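Local coordinates for sugar ABC transporter substrate-binding protein, BlMnBP1 (Bifidobacterium animalis subsp. lactis ATCC 27673, PDB 6I5R) that binds manno-oligosaccharides such as mannobiose as the extracellular solute-binding component of an ABC transporter, probably delivering them for uptake by the cell, at residues I63-F66 with N67-Y70; S122-E125 with K126-L130; L178-I181 with K182-K186; N210-D214 with P215-N219; G270-N274 with G275-T279. One frame throughout, in Å; residues are numbered along the deposited sequence. Where two conformers were deposited one is given.

Contact 1 (I63-F66 with N67-Y70); sequences IEDF and NKMY
F66 and Y70 set their rings nearly parallel but slid well apart at the last turn of helix 59-69, the helix of the beta-alpha-beta unit formed with strands 38-44 and 73-79. The planes differ by 25° and the centroids stand 5.7 Å apart, so the rings hardly overlap; contact is made where F66 CE1 comes within 3.8 Å of Y70 CD2, while F66 CZ rests against Y70 CB. F66 has CG anti to its own N (chi1 170°), which lays the ring beside the C-terminal turn, and F340 and W343 meet it edge-to-face from helix 331-346. N67 crosses F66 with amide and ring planes 51° apart. Its side chain runs alongside I63, pointing the same way, and OD1 lies 3.4 Å from I63 CG2. The other end of the amide turns to the chain ahead: ND2 donates to Y70 O at 3.0 Å, almost in the amide plane, and also to I73 O, tying the helix end to the following strand. On the outer side K68 bends at its last torsion and swings NZ back over E64 CG. The salt bridge from NZ to E64 OE2 is long, and water 1 spans it, donating to OE2 and accepting from NZ. D65 runs beside K68, but its OD2 forms a salt bridge with K57 NZ. In the backbone of this turn i+3 and i+4 bonds are mixed: F66 O accepts both M69 N, at 2.9 Å, and Y70 N, at 3.0 Å.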
loop_
_atom_site.group_PDB
_atom_site.type_symbol
_atom_site.label_atom_id
_atom_site.label_comp_id
_atom_site.label_asym_id
_atom_site.label_seq_id
_atom_site.Cartn_x
_atom_site.Cartn_y
_atom_site.Cartn_z
ATOM N N ILE A 63 -13.194 16.674 -8.590
ATOM C CA ILE A 63 -12.719 18.021 -8.866
ATOM C C ILE A 63 -13.897 18.965 -9.016
ATOM O O ILE A 63 -13.850 20.119 -8.575
ATOM C CB ILE A 63 -11.803 18.028 -10.094
ATOM C CG1 ILE A 63 -10.574 17.181 -9.750
ATOM C CG2 ILE A 63 -11.448 19.489 -10.474
ATOM C CD1 ILE A 63 -9.753 16.736 -10.906
ATOM N N GLU A 64 -14.974 18.489 -9.633
ATOM C CA GLU A 64 -16.201 19.276 -9.684
ATOM C C GLU A 64 -16.684 19.640 -8.280
ATOM O O GLU A 64 -17.049 20.795 -8.013
ATOM C CB GLU A 64 -17.256 18.480 -10.444
ATOM C CG GLU A 64 -18.607 19.069 -10.391
ATOM C CD GLU A 64 -19.596 18.227 -11.146
ATOM O OE1 GLU A 64 -19.545 18.274 -12.388
ATOM O OE2 GLU A 64 -20.413 17.505 -10.514
ATOM N N ASP A 65 -16.737 18.657 -7.378
ATOM C CA ASP A 65 -17.158 18.939 -6.011
ATOM C C ASP A 65 -16.230 19.948 -5.353
ATOM O O ASP A 65 -16.685 20.884 -4.693
ATOM C CB ASP A 65 -17.206 17.662 -5.181
ATOM C CG ASP A 65 -18.316 16.753 -5.601
ATOM O OD1 ASP A 65 -19.301 17.241 -6.195
ATOM O OD2 ASP A 65 -18.234 15.547 -5.347
ATOM N N PHE A 66 -14.915 19.759 -5.509
ATOM C CA PHE A 66 -13.965 20.718 -4.978
ATOM C C PHE A 66 -14.208 22.105 -5.560
ATOM O O PHE A 66 -14.081 23.118 -4.859
ATOM C CB PHE A 66 -12.554 20.232 -5.290
ATOM C CG PHE A 66 -11.474 21.248 -5.016
ATOM C CD1 PHE A 66 -11.059 21.501 -3.720
ATOM C CD2 PHE A 66 -10.835 21.890 -6.048
ATOM C CE1 PHE A 66 -10.048 22.384 -3.465
ATOM C CE2 PHE A 66 -9.821 22.797 -5.793
ATOM C CZ PHE A 66 -9.440 23.042 -4.496
ATOM N N ASN A 67 -14.532 22.176 -6.852
ATOM C CA ASN A 67 -14.618 23.485 -7.500
ATOM C C ASN A 67 -15.870 24.241 -7.072
ATOM O O ASN A 67 -15.955 25.450 -7.288
ATOM C CB ASN A 67 -14.579 23.366 -9.026
ATOM C CG ASN A 67 -13.178 23.183 -9.559
ATOM O OD1 ASN A 67 -12.967 22.485 -10.530
ATOM N ND2 ASN A 67 -12.217 23.840 -8.939
ATOM N N LYS A 68 -16.831 23.568 -6.456
ATOM C CA LYS A 68 -17.942 24.305 -5.863
ATOM C C LYS A 68 -17.459 25.162 -4.706
ATOM O O LYS A 68 -18.025 26.235 -4.433
ATOM C CB LYS A 68 -19.031 23.342 -5.400
ATOM C CG LYS A 68 -19.574 22.413 -6.522
ATOM C CD LYS A 68 -20.765 21.634 -6.044
ATOM C CE LYS A 68 -20.929 20.312 -6.771
ATOM N NZ LYS A 68 -21.293 20.484 -8.183
ATOM N N MET A 69 -16.396 24.719 -4.029
ATOM C CA MET A 69 -15.849 25.446 -2.897
ATOM C C MET A 69 -14.725 26.392 -3.304
ATOM O O MET A 69 -14.627 27.495 -2.741
ATOM C CB MET A 69 -15.372 24.452 -1.831
ATOM C CG MET A 69 -14.856 25.126 -0.565
ATOM S SD MET A 69 -14.169 23.961 0.627
ATOM C CE MET A 69 -15.594 22.939 1.028
ATOM N N TYR A 70 -13.909 26.010 -4.295
ATOM C CA TYR A 70 -12.801 26.827 -4.786
ATOM C C TYR A 70 -12.863 26.830 -6.302
ATOM O O TYR A 70 -12.156 26.059 -6.966
ATOM C CB TYR A 70 -11.436 26.311 -4.327
ATOM C CG TYR A 70 -11.137 26.540 -2.867
ATOM C CD1 TYR A 70 -10.567 27.729 -2.427
ATOM C CD2 TYR A 70 -11.429 25.564 -1.923
ATOM C CE1 TYR A 70 -10.297 27.952 -1.080
ATOM C CE2 TYR A 70 -11.150 25.767 -0.587
ATOM C CZ TYR A 70 -10.582 26.961 -0.172
ATOM O OH TYR A 70 -10.310 27.162 1.159
HETATM O O HOH W 1 -22.066 17.496 -8.394
#

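Contact 2 (S122-E125 with K126-L130); sequences SEME and KVIKL
K126 lies back along the end of helix 121-124 and brings its ammonium group to the carboxylate of E123, three residues earlier. Its CB sits 3.3 Å from E123 O, the carbonyl that also accepts K126 N. CG stays over the same oxygen and approaches S122 O at 3.7 Å. With every torsion beyond CG extended, the chain continues straight past the turn: CD lies about equally far from both carboxylate oxygens, CE closes on OE2, and NZ finishes 2.9 Å from E123 OE2. This salt bridge uses the syn side of OE2, with NZ 20° out of the carboxylate plane. E123 folds at chi2 (-56°), curling its carboxylate back to the lysine. Replacing E123 by an alanine would probably leave the K126 ammonium without this mate and its long chain free to swing.

In the backbone, M124 O receives two donors as the helix ends: V127 N at 2.8 Å and I128 N at 2.9 Å. M124 bends twice to set CE 3.6 Å from I128 CD1, and both side chains also pack on I143 of strand 139-155. The chemistry is thus divided between two sides of one turn: an ion pair on the outer side, between the exposed K126 and the partly exposed E123, and an apolar methionine-isoleucine contact on the buried side that joins the turn to the sheet.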
loop_
_atom_site.group_PDB
_atom_site.type_symbol
_atom_site.label_atom_id
_atom_site.label_comp_id
_atom_site.label_asym_id
_atom_site.label_seq_id
_atom_site.Cartn_x
_atom_site.Cartn_y
_atom_site.Cartn_z
ATOM N N SER A 122 3.938 16.697 15.408
ATOM C CA SER A 122 3.147 16.684 16.627
ATOM C C SER A 122 1.860 17.480 16.471
ATOM O O SER A 122 0.856 17.153 17.121
ATOM C CB SER A 122 3.959 17.229 17.791
ATOM O OG SER A 122 4.342 18.560 17.566
ATOM N N GLU A 123 1.880 18.560 15.659
ATOM C CA GLU A 123 0.657 19.307 15.361
ATOM C C GLU A 123 -0.219 18.558 14.365
ATOM O O GLU A 123 -1.451 18.606 14.458
ATOM C CB GLU A 123 0.985 20.720 14.834
ATOM C CG GLU A 123 1.368 21.728 15.941
ATOM C CD GLU A 123 0.286 21.858 17.017
ATOM O OE1 GLU A 123 -0.837 22.309 16.701
ATOM O OE2 GLU A 123 0.557 21.461 18.175
ATOM N N MET A 124 0.392 17.876 13.386
ATOM C CA MET A 124 -0.393 17.170 12.383
ATOM C C MET A 124 -1.158 16.007 13.006
ATOM O O MET A 124 -2.299 15.729 12.623
ATOM C CB MET A 124 0.513 16.693 11.251
ATOM C CG MET A 124 1.135 17.823 10.427
ATOM S SD MET A 124 -0.146 18.771 9.566
ATOM C CE MET A 124 -0.795 17.528 8.423
ATOM N N GLU A 125 -0.561 15.332 13.983
ATOM C CA GLU A 125 -1.255 14.185 14.562
ATOM C C GLU A 125 -2.547 14.598 15.253
ATOM O O GLU A 125 -3.346 13.727 15.606
ATOM C CB GLU A 125 -0.321 13.434 15.519
ATOM C CG GLU A 125 -0.126 14.060 16.863
ATOM C CD GLU A 125 0.808 13.247 17.761
ATOM O OE1 GLU A 125 0.868 13.541 18.990
ATOM O OE2 GLU A 125 1.486 12.346 17.223
ATOM N N LYS A 126 -2.758 15.894 15.473
ATOM C CA LYS A 126 -4.026 16.369 16.005
ATOM C C LYS A 126 -5.129 16.406 14.949
ATOM O O LYS A 126 -6.307 16.489 15.307
ATOM C CB LYS A 126 -3.863 17.770 16.603
ATOM C CG LYS A 126 -2.771 17.871 17.664
ATOM C CD LYS A 126 -2.683 19.260 18.360
ATOM C CE LYS A 126 -1.516 19.261 19.350
ATOM N NZ LYS A 126 -1.302 20.504 20.124
ATOM N N VAL A 127 -4.799 16.325 13.665
ATOM C CA VAL A 127 -5.798 16.556 12.634
ATOM C C VAL A 127 -5.780 15.487 11.554
ATOM O O VAL A 127 -6.716 15.390 10.754
ATOM C CB VAL A 127 -5.610 17.957 12.014
ATOM C CG1 VAL A 127 -5.870 19.008 13.074
ATOM C CG2 VAL A 127 -4.231 18.108 11.436
ATOM N N ILE A 128 -4.738 14.657 11.523
ATOM C CA ILE A 128 -4.748 13.497 10.647
ATOM C C ILE A 128 -4.194 12.278 11.366
ATOM O O ILE A 128 -3.399 12.383 12.304
ATOM C CB ILE A 128 -3.945 13.719 9.345
ATOM C CG1 ILE A 128 -2.471 13.913 9.663
ATOM C CG2 ILE A 128 -4.488 14.914 8.551
ATOM C CD1 ILE A 128 -1.621 14.042 8.396
ATOM N N LYS A 129 -4.603 11.111 10.869
ATOM C CA LYS A 129 -3.991 9.834 11.190
ATOM C C LYS A 129 -2.688 9.639 10.408
ATOM O O LYS A 129 -2.468 10.229 9.345
ATOM C CB LYS A 129 -4.954 8.694 10.861
ATOM C CG LYS A 129 -6.282 8.818 11.557
ATOM C CD LYS A 129 -7.275 7.738 11.150
ATOM C CE LYS A 129 -8.678 8.165 11.558
ATOM N NZ LYS A 129 -9.765 7.250 11.112
ATOM N N LEU A 130 -1.809 8.818 10.963
ATOM C CA LEU A 130 -0.594 8.395 10.286
ATOM C C LEU A 130 0.313 9.580 9.972
ATOM O O LEU A 130 0.988 9.603 8.950
ATOM C CB LEU A 130 -0.932 7.623 9.015
ATOM C CG LEU A 130 -1.846 6.438 9.293
ATOM C CD1 LEU A 130 -2.370 5.847 7.984
ATOM C CD2 LEU A 130 -1.111 5.351 10.078
#

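Contact 3 (L178-I181 with K182-K186); sequences LKLI and KEKTK
I181, K182 and E183 have the most surface buried in this final stretch of helix 171-184, each meeting the turn differently. I181 runs side by side with T185, its CG2 3.4 Å from T185 OG1. The same hydroxyl donates to I181 O at 2.7 Å, and T185 N donates to that oxygen at 3.0 Å; the two come from opposite faces of the carbonyl plane, so one residue grips the oxygen twice. T185 OG1 can do so because chi1 of 77° tucks it between its own N and carbonyl carbon, where it also bonds to the backbone N of A187. T185 is the first residue to leave helical backbone angles, and its hydroxyl helps close the helix end.

K182 lays CB over L178 O at 3.5 Å, next to the helical bond from its own N, while the rest of its chain leads off. E183 holds CB and CG close to K179 O and stretches on to meet K179, whose extended chain turns only at its last torsion. K179 NZ reaches E183 OE2 at 3.3 Å, a weak hydrogen bond within an i to i+4 salt bridge, and K179 CE passes OE2 at 3.5 Å.

The inner side of the helix is covered by helix 156-162, where F159 and A162 touch I181 and V158 touches T185; P189 of strand 188-190 lies against L178, I181 and K182.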
loop_
_atom_site.group_PDB
_atom_site.type_symbol
_atom_site.label_atom_id
_atom_site.label_comp_id
_atom_site.label_asym_id
_atom_site.label_seq_id
_atom_site.Cartn_x
_atom_site.Cartn_y
_atom_site.Cartn_z
ATOM N N LEU A 178 -5.868 -23.840 -1.001
ATOM C CA LEU A 178 -5.543 -23.690 -2.411
ATOM C C LEU A 178 -5.662 -25.023 -3.147
ATOM O O LEU A 178 -6.178 -25.082 -4.264
ATOM C CB LEU A 178 -4.130 -23.128 -2.576
ATOM C CG LEU A 178 -3.936 -21.710 -2.003
ATOM C CD1 LEU A 178 -2.498 -21.236 -2.216
ATOM C CD2 LEU A 178 -4.934 -20.766 -2.633
ATOM N N LYS A 179 -5.235 -26.108 -2.513
ATOM C CA LYS A 179 -5.335 -27.422 -3.135
ATOM C C LYS A 179 -6.795 -27.836 -3.348
ATOM O O LYS A 179 -7.142 -28.360 -4.409
ATOM C CB LYS A 179 -4.569 -28.423 -2.261
ATOM C CG LYS A 179 -4.552 -29.859 -2.774
ATOM C CD LYS A 179 -3.886 -30.797 -1.782
ATOM C CE LYS A 179 -3.595 -32.160 -2.416
ATOM N NZ LYS A 179 -4.647 -33.153 -2.138
ATOM N N LEU A 180 -7.667 -27.572 -2.370
ATOM C CA LEU A 180 -9.084 -27.856 -2.559
ATOM C C LEU A 180 -9.656 -27.068 -3.728
ATOM O O LEU A 180 -10.457 -27.596 -4.514
ATOM C CB LEU A 180 -9.873 -27.540 -1.278
ATOM C CG LEU A 180 -9.658 -28.454 -0.057
ATOM C CD1 LEU A 180 -10.511 -28.013 1.129
ATOM C CD2 LEU A 180 -9.995 -29.880 -0.456
ATOM N N ILE A 181 -9.296 -25.779 -3.825
ATOM C CA ILE A 181 -9.761 -24.950 -4.932
ATOM C C ILE A 181 -9.285 -25.537 -6.250
ATOM O O ILE A 181 -10.031 -25.603 -7.235
ATOM C CB ILE A 181 -9.276 -23.492 -4.730
ATOM C CG1 ILE A 181 -9.988 -22.857 -3.518
ATOM C CG2 ILE A 181 -9.453 -22.701 -6.005
ATOM C CD1 ILE A 181 -9.243 -21.685 -2.869
ATOM N N LYS A 182 -8.021 -25.936 -6.301
ATOM C CA LYS A 182 -7.471 -26.468 -7.537
ATOM C C LYS A 182 -8.195 -27.744 -7.931
ATOM O O LYS A 182 -8.541 -27.933 -9.102
ATOM C CB LYS A 182 -5.979 -26.715 -7.353
ATOM C CG LYS A 182 -5.241 -27.183 -8.562
ATOM C CD LYS A 182 -5.206 -26.136 -9.619
ATOM C CE LYS A 182 -4.518 -26.691 -10.882
ATOM N NZ LYS A 182 -4.676 -25.693 -11.954
ATOM N N GLU A 183 -8.492 -28.600 -6.955
ATOM C CA GLU A 183 -9.004 -29.920 -7.296
ATOM C C GLU A 183 -10.496 -29.910 -7.533
ATOM O O GLU A 183 -10.995 -30.702 -8.341
ATOM C CB GLU A 183 -8.649 -30.926 -6.209
ATOM C CG GLU A 183 -7.173 -31.195 -6.205
ATOM C CD GLU A 183 -6.756 -32.214 -5.227
ATOM O OE1 GLU A 183 -7.604 -32.631 -4.424
ATOM O OE2 GLU A 183 -5.566 -32.616 -5.269
ATOM N N LYS A 184 -11.220 -29.000 -6.898
ATOM C CA LYS A 184 -12.665 -29.056 -6.953
ATOM C C LYS A 184 -13.326 -27.904 -7.680
ATOM O O LYS A 184 -14.536 -27.967 -7.902
ATOM C CB LYS A 184 -13.232 -29.134 -5.532
ATOM C CG LYS A 184 -12.809 -30.366 -4.770
ATOM C CD LYS A 184 -13.106 -30.240 -3.294
ATOM C CE LYS A 184 -14.513 -29.667 -3.026
ATOM N NZ LYS A 184 -15.526 -30.530 -3.650
ATOM N N THR A 185 -12.607 -26.847 -8.026
ATOM C CA THR A 185 -13.229 -25.757 -8.763
ATOM C C THR A 185 -12.466 -25.532 -10.054
ATOM O O THR A 185 -11.458 -26.196 -10.339
ATOM C CB THR A 185 -13.265 -24.451 -7.963
ATOM O OG1 THR A 185 -11.969 -23.853 -7.991
ATOM C CG2 THR A 185 -13.709 -24.683 -6.521
ATOM N N LYS A 186 -12.932 -24.548 -10.825
ATOM C CA LYS A 186 -12.273 -24.152 -12.063
ATOM C C LYS A 186 -11.484 -22.859 -11.918
ATOM O O LYS A 186 -11.084 -22.277 -12.931
ATOM C CB LYS A 186 -13.300 -23.979 -13.184
ATOM C CG LYS A 186 -14.108 -25.220 -13.461
ATOM C CD LYS A 186 -15.222 -24.953 -14.453
ATOM C CE LYS A 186 -16.067 -26.194 -14.600
ATOM N NZ LYS A 186 -16.467 -26.759 -13.274
#

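Contact 4 (N210-D214 with P215-N219); sequences NATGD and PKFMN
T212 meets F217 across a short connection between two helices, its CG2 methyl lying over one face of the phenyl ring. The methyl is 3.9 Å from the ring centroid and only 17° off the normal, a CH-pi contact displaced a little toward the rim; T212 OG1 meanwhile touches F217 CB at 3.6 Å. The two side chains cross at about a right angle.

The threonine is held by its hydroxyl. D214 N donates to T212 OG1 at 3.1 Å, making an ST turn, and OG1 is also bonded to A208 O one turn back. G213, with positive phi, ends helix 209-212 between these residues. D214 precedes the turn that leads into helix 217-224. With CG anti to the backbone N (chi1 -180°), its carboxylate swings forward over the turn and OD1 takes K216 N at 2.9 Å, a capping bond that approaches from above the carboxylate plane. D214 O accepts F217 N at 2.9 Å, closing a type I beta turn, and water 2 links the same oxygen to M218 N. Putting an alanine at D214 would probably leave K216 N without its capping acceptor and the start of the helix less firmly fixed.

Further out, F217 packs on P240 of helix 239-252 and on L222 of its own helix 217-224, T212 touches H239, and M218 leans on L392 of helix 391-399.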
loop_
_atom_site.group_PDB
_atom_site.type_symbol
_atom_site.label_atom_id
_atom_site.label_comp_id
_atom_site.label_asym_id
_atom_site.label_seq_id
_atom_site.Cartn_x
_atom_site.Cartn_y
_atom_site.Cartn_z
ATOM N N ASN A 210 1.828 -7.795 10.322
ATOM C CA ASN A 210 0.941 -8.912 10.045
ATOM C C ASN A 210 1.582 -10.227 10.417
ATOM O O ASN A 210 0.897 -11.148 10.879
ATOM C CB ASN A 210 0.566 -8.982 8.578
ATOM C CG ASN A 210 -0.430 -7.961 8.209
ATOM O OD1 ASN A 210 -0.251 -6.785 8.498
ATOM N ND2 ASN A 210 -1.537 -8.416 7.608
ATOM N N ALA A 211 2.874 -10.366 10.136
ATOM C CA ALA A 211 3.538 -11.645 10.338
ATOM C C ALA A 211 4.136 -11.781 11.732
ATOM O O ALA A 211 4.507 -12.893 12.116
ATOM C CB ALA A 211 4.625 -11.857 9.282
ATOM N N THR A 212 4.208 -10.695 12.510
ATOM C CA THR A 212 4.881 -10.747 13.802
ATOM C C THR A 212 4.034 -10.301 14.977
ATOM O O THR A 212 4.401 -10.608 16.107
ATOM C CB THR A 212 6.157 -9.880 13.832
ATOM O OG1 THR A 212 5.819 -8.488 13.754
ATOM C CG2 THR A 212 7.110 -10.270 12.711
ATOM N N GLY A 213 2.956 -9.574 14.742
ATOM C CA GLY A 213 2.201 -8.921 15.786
ATOM C C GLY A 213 2.892 -7.747 16.452
ATOM O O GLY A 213 2.334 -7.174 17.388
ATOM N N ASP A 214 4.067 -7.347 15.984
ATOM C CA ASP A 214 4.846 -6.315 16.661
ATOM C C ASP A 214 4.814 -4.993 15.901
ATOM O O ASP A 214 5.409 -4.893 14.822
ATOM C CB ASP A 214 6.278 -6.824 16.810
ATOM C CG ASP A 214 7.200 -5.853 17.499
ATOM O OD1 ASP A 214 6.737 -4.806 17.956
ATOM O OD2 ASP A 214 8.411 -6.177 17.589
ATOM N N PRO A 215 4.134 -3.966 16.417
ATOM C CA PRO A 215 4.102 -2.674 15.712
ATOM C C PRO A 215 5.460 -2.030 15.546
ATOM O O PRO A 215 5.610 -1.127 14.723
ATOM C CB PRO A 215 3.194 -1.814 16.601
ATOM C CG PRO A 215 2.340 -2.816 17.337
ATOM C CD PRO A 215 3.277 -3.955 17.618
ATOM N N LYS A 216 6.439 -2.436 16.322
ATOM C CA LYS A 216 7.791 -1.917 16.202
ATOM C C LYS A 216 8.639 -2.696 15.199
ATOM O O LYS A 216 9.805 -2.345 14.995
ATOM C CB LYS A 216 8.500 -1.957 17.563
ATOM C CG LYS A 216 7.894 -1.049 18.616
ATOM C CD LYS A 216 8.677 -1.003 19.916
ATOM C CE LYS A 216 8.030 -0.012 20.882
ATOM N NZ LYS A 216 8.820 0.060 22.154
ATOM N N PHE A 217 8.103 -3.754 14.579
ATOM C CA PHE A 217 8.954 -4.604 13.759
ATOM C C PHE A 217 9.513 -3.849 12.557
ATOM O O PHE A 217 10.707 -3.922 12.264
ATOM C CB PHE A 217 8.194 -5.824 13.256
ATOM C CG PHE A 217 9.096 -6.831 12.607
ATOM C CD1 PHE A 217 9.793 -7.744 13.387
ATOM C CD2 PHE A 217 9.317 -6.813 11.246
ATOM C CE1 PHE A 217 10.655 -8.640 12.814
ATOM C CE2 PHE A 217 10.191 -7.727 10.662
ATOM C CZ PHE A 217 10.852 -8.636 11.453
ATOM N N MET A 218 8.649 -3.127 11.847
ATOM C CA MET A 218 9.059 -2.505 10.590
ATOM C C MET A 218 10.165 -1.480 10.794
ATOM O O MET A 218 11.174 -1.503 10.088
ATOM C CB MET A 218 7.867 -1.821 9.918
ATOM C CG MET A 218 8.262 -1.137 8.642
ATOM S SD MET A 218 8.563 -2.361 7.341
ATOM C CE MET A 218 6.900 -2.597 6.763
ATOM N N ASN A 219 9.960 -0.522 11.696
ATOM C CA ASN A 219 10.876 0.608 11.811
ATOM C C ASN A 219 11.956 0.411 12.862
ATOM O O ASN A 219 12.951 1.134 12.842
ATOM C CB ASN A 219 10.090 1.893 12.113
ATOM C CG ASN A 219 9.233 2.321 10.936
ATOM O OD1 ASN A 219 9.695 2.255 9.800
ATOM N ND2 ASN A 219 7.991 2.759 11.195
HETATM O O HOH W 2 5.687 -3.424 12.356
#

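Contact 5 (G270-N274 with G275-T279); sequences GKMNN and GEIAT
K271 places its CB 3.7 Å from I277 CD1 and sends its extended chain across E276 at about a right angle, so that its CG and CD pass E276 OE1. The charged ends do not meet: K271 NZ stays 5.3 Å from E276 OE1. Its carbonyl does more, K271 O accepting E276 N at 2.8 Å and, weakly, I277 N. M272 bends at chi2 (72°) and chi3, which carries SD to 3.8 Å from I277 O and CE toward the strand backbone at A278 and T279; I277 O has no hydrogen-bond partner. M272 O accepts G275 N at 3.1 Å, and N155 ND2 also bonds to it. This pattern, with E276 N reaching back to K271 and G275 at positive phi, is a Schellman motif ending helix 265-273 and turning the chain into strand 277-283. The positive phi of G275 suits glycine. N273 leads away from the strand, its amide held by partners beyond the two segments: OD1 by H296 N and ND2 by M290 O. N274 closes the last helical turn, its N donating to G270 O at 3.0 Å.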
loop_
_atom_site.group_PDB
_atom_site.type_symbol
_atom_site.label_atom_id
_atom_site.label_comp_id
_atom_site.label_asym_id
_atom_site.label_seq_id
_atom_site.Cartn_x
_atom_site.Cartn_y
_atom_site.Cartn_z
ATOM N N GLY A 270 -12.115 -8.636 -13.363
ATOM C CA GLY A 270 -13.327 -9.298 -13.799
ATOM C C GLY A 270 -13.298 -10.783 -13.493
ATOM O O GLY A 270 -14.323 -11.380 -13.150
ATOM N N LYS A 271 -12.122 -11.394 -13.604
ATOM C CA LYS A 271 -12.008 -12.825 -13.345
ATOM C C LYS A 271 -12.298 -13.157 -11.883
ATOM O O LYS A 271 -12.951 -14.161 -11.602
ATOM C CB LYS A 271 -10.616 -13.320 -13.730
ATOM C CG LYS A 271 -10.336 -13.331 -15.221
ATOM C CD LYS A 271 -9.013 -14.024 -15.472
ATOM C CE LYS A 271 -8.582 -13.959 -16.892
ATOM N NZ LYS A 271 -7.176 -14.373 -16.970
ATOM N N MET A 272 -11.804 -12.341 -10.941
ATOM C CA MET A 272 -12.142 -12.517 -9.529
ATOM C C MET A 272 -13.649 -12.411 -9.325
ATOM O O MET A 272 -14.270 -13.253 -8.656
ATOM C CB MET A 272 -11.404 -11.467 -8.691
ATOM C CG MET A 272 -11.993 -11.197 -7.300
ATOM S SD MET A 272 -11.688 -12.561 -6.187
ATOM C CE MET A 272 -9.943 -12.299 -5.939
ATOM N N ASN A 273 -14.258 -11.367 -9.896
ATOM C CA ASN A 273 -15.686 -11.133 -9.724
ATOM C C ASN A 273 -16.490 -12.317 -10.232
ATOM O O ASN A 273 -17.532 -12.673 -9.663
ATOM C CB ASN A 273 -16.083 -9.857 -10.473
ATOM C CG ASN A 273 -17.487 -9.386 -10.138
ATOM O OD1 ASN A 273 -18.474 -9.846 -10.736
ATOM N ND2 ASN A 273 -17.588 -8.472 -9.177
ATOM N N ASN A 274 -16.021 -12.951 -11.290
ATOM C CA ASN A 274 -16.783 -14.011 -11.933
ATOM C C ASN A 274 -16.366 -15.393 -11.466
ATOM O O ASN A 274 -16.863 -16.394 -12.005
ATOM C CB ASN A 274 -16.657 -13.894 -13.441
ATOM C CG ASN A 274 -17.381 -12.640 -13.990
ATOM O OD1 ASN A 274 -18.527 -12.323 -13.603
ATOM N ND2 ASN A 274 -16.698 -11.910 -14.851
ATOM N N GLY A 275 -15.454 -15.470 -10.498
ATOM C CA GLY A 275 -15.079 -16.738 -9.903
ATOM C C GLY A 275 -14.075 -17.562 -10.680
ATOM O O GLY A 275 -14.043 -18.779 -10.501
ATOM N N GLU A 276 -13.273 -16.937 -11.557
ATOM C CA GLU A 276 -12.198 -17.584 -12.302
ATOM C C GLU A 276 -10.870 -17.467 -11.583
ATOM O O GLU A 276 -9.908 -18.153 -11.953
ATOM C CB GLU A 276 -12.048 -16.959 -13.692
ATOM C CG GLU A 276 -13.298 -17.043 -14.508
ATOM C CD GLU A 276 -13.155 -16.425 -15.877
ATOM O OE1 GLU A 276 -12.058 -16.479 -16.486
ATOM O OE2 GLU A 276 -14.156 -15.853 -16.335
ATOM N N ILE A 277 -10.811 -16.609 -10.577
ATOM C CA ILE A 277 -9.676 -16.505 -9.673
ATOM C C ILE A 277 -10.218 -16.615 -8.247
ATOM O O ILE A 277 -11.217 -15.972 -7.906
ATOM C CB ILE A 277 -8.922 -15.173 -9.823
ATOM C CG1 ILE A 277 -8.191 -15.046 -11.172
ATOM C CG2 ILE A 277 -7.961 -15.020 -8.662
ATOM C CD1 ILE A 277 -7.758 -13.607 -11.466
ATOM N N ALA A 278 -9.550 -17.398 -7.406
ATOM C CA ALA A 278 -10.061 -17.559 -6.048
ATOM C C ALA A 278 -9.463 -16.560 -5.059
ATOM O O ALA A 278 -10.173 -16.053 -4.185
ATOM C CB ALA A 278 -9.793 -18.973 -5.532
ATOM N N THR A 279 -8.160 -16.287 -5.151
ATOM C CA THR A 279 -7.540 -15.334 -4.241
ATOM C C THR A 279 -6.506 -14.459 -4.939
ATOM O O THR A 279 -5.872 -14.858 -5.915
ATOM C CB THR A 279 -6.855 -16.027 -3.061
ATOM O OG1 THR A 279 -5.709 -16.746 -3.520
ATOM C CG2 THR A 279 -7.803 -16.997 -2.365
#

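Overall arrangement
All five contacts are local, at or near helix ends of the solute-binding protein. Contacts 3 and 5 alone touch: I181 CG2 packs 3.8 Å from A278 CB, which sets helix 171-184 against strand 277-283, and their centres are 13 Å apart. Contact 1 is far off, its centre 49 Å from that of contact 3 and 37 Å from that of contact 5. Contacts 2 and 4 approach to about 10 Å between nearest atoms. Mannobiose binds in a pocket that includes W265, E266 and K269, on the same helix as contact 5; the M272 side chain there is about 12 Å from a mannose unit.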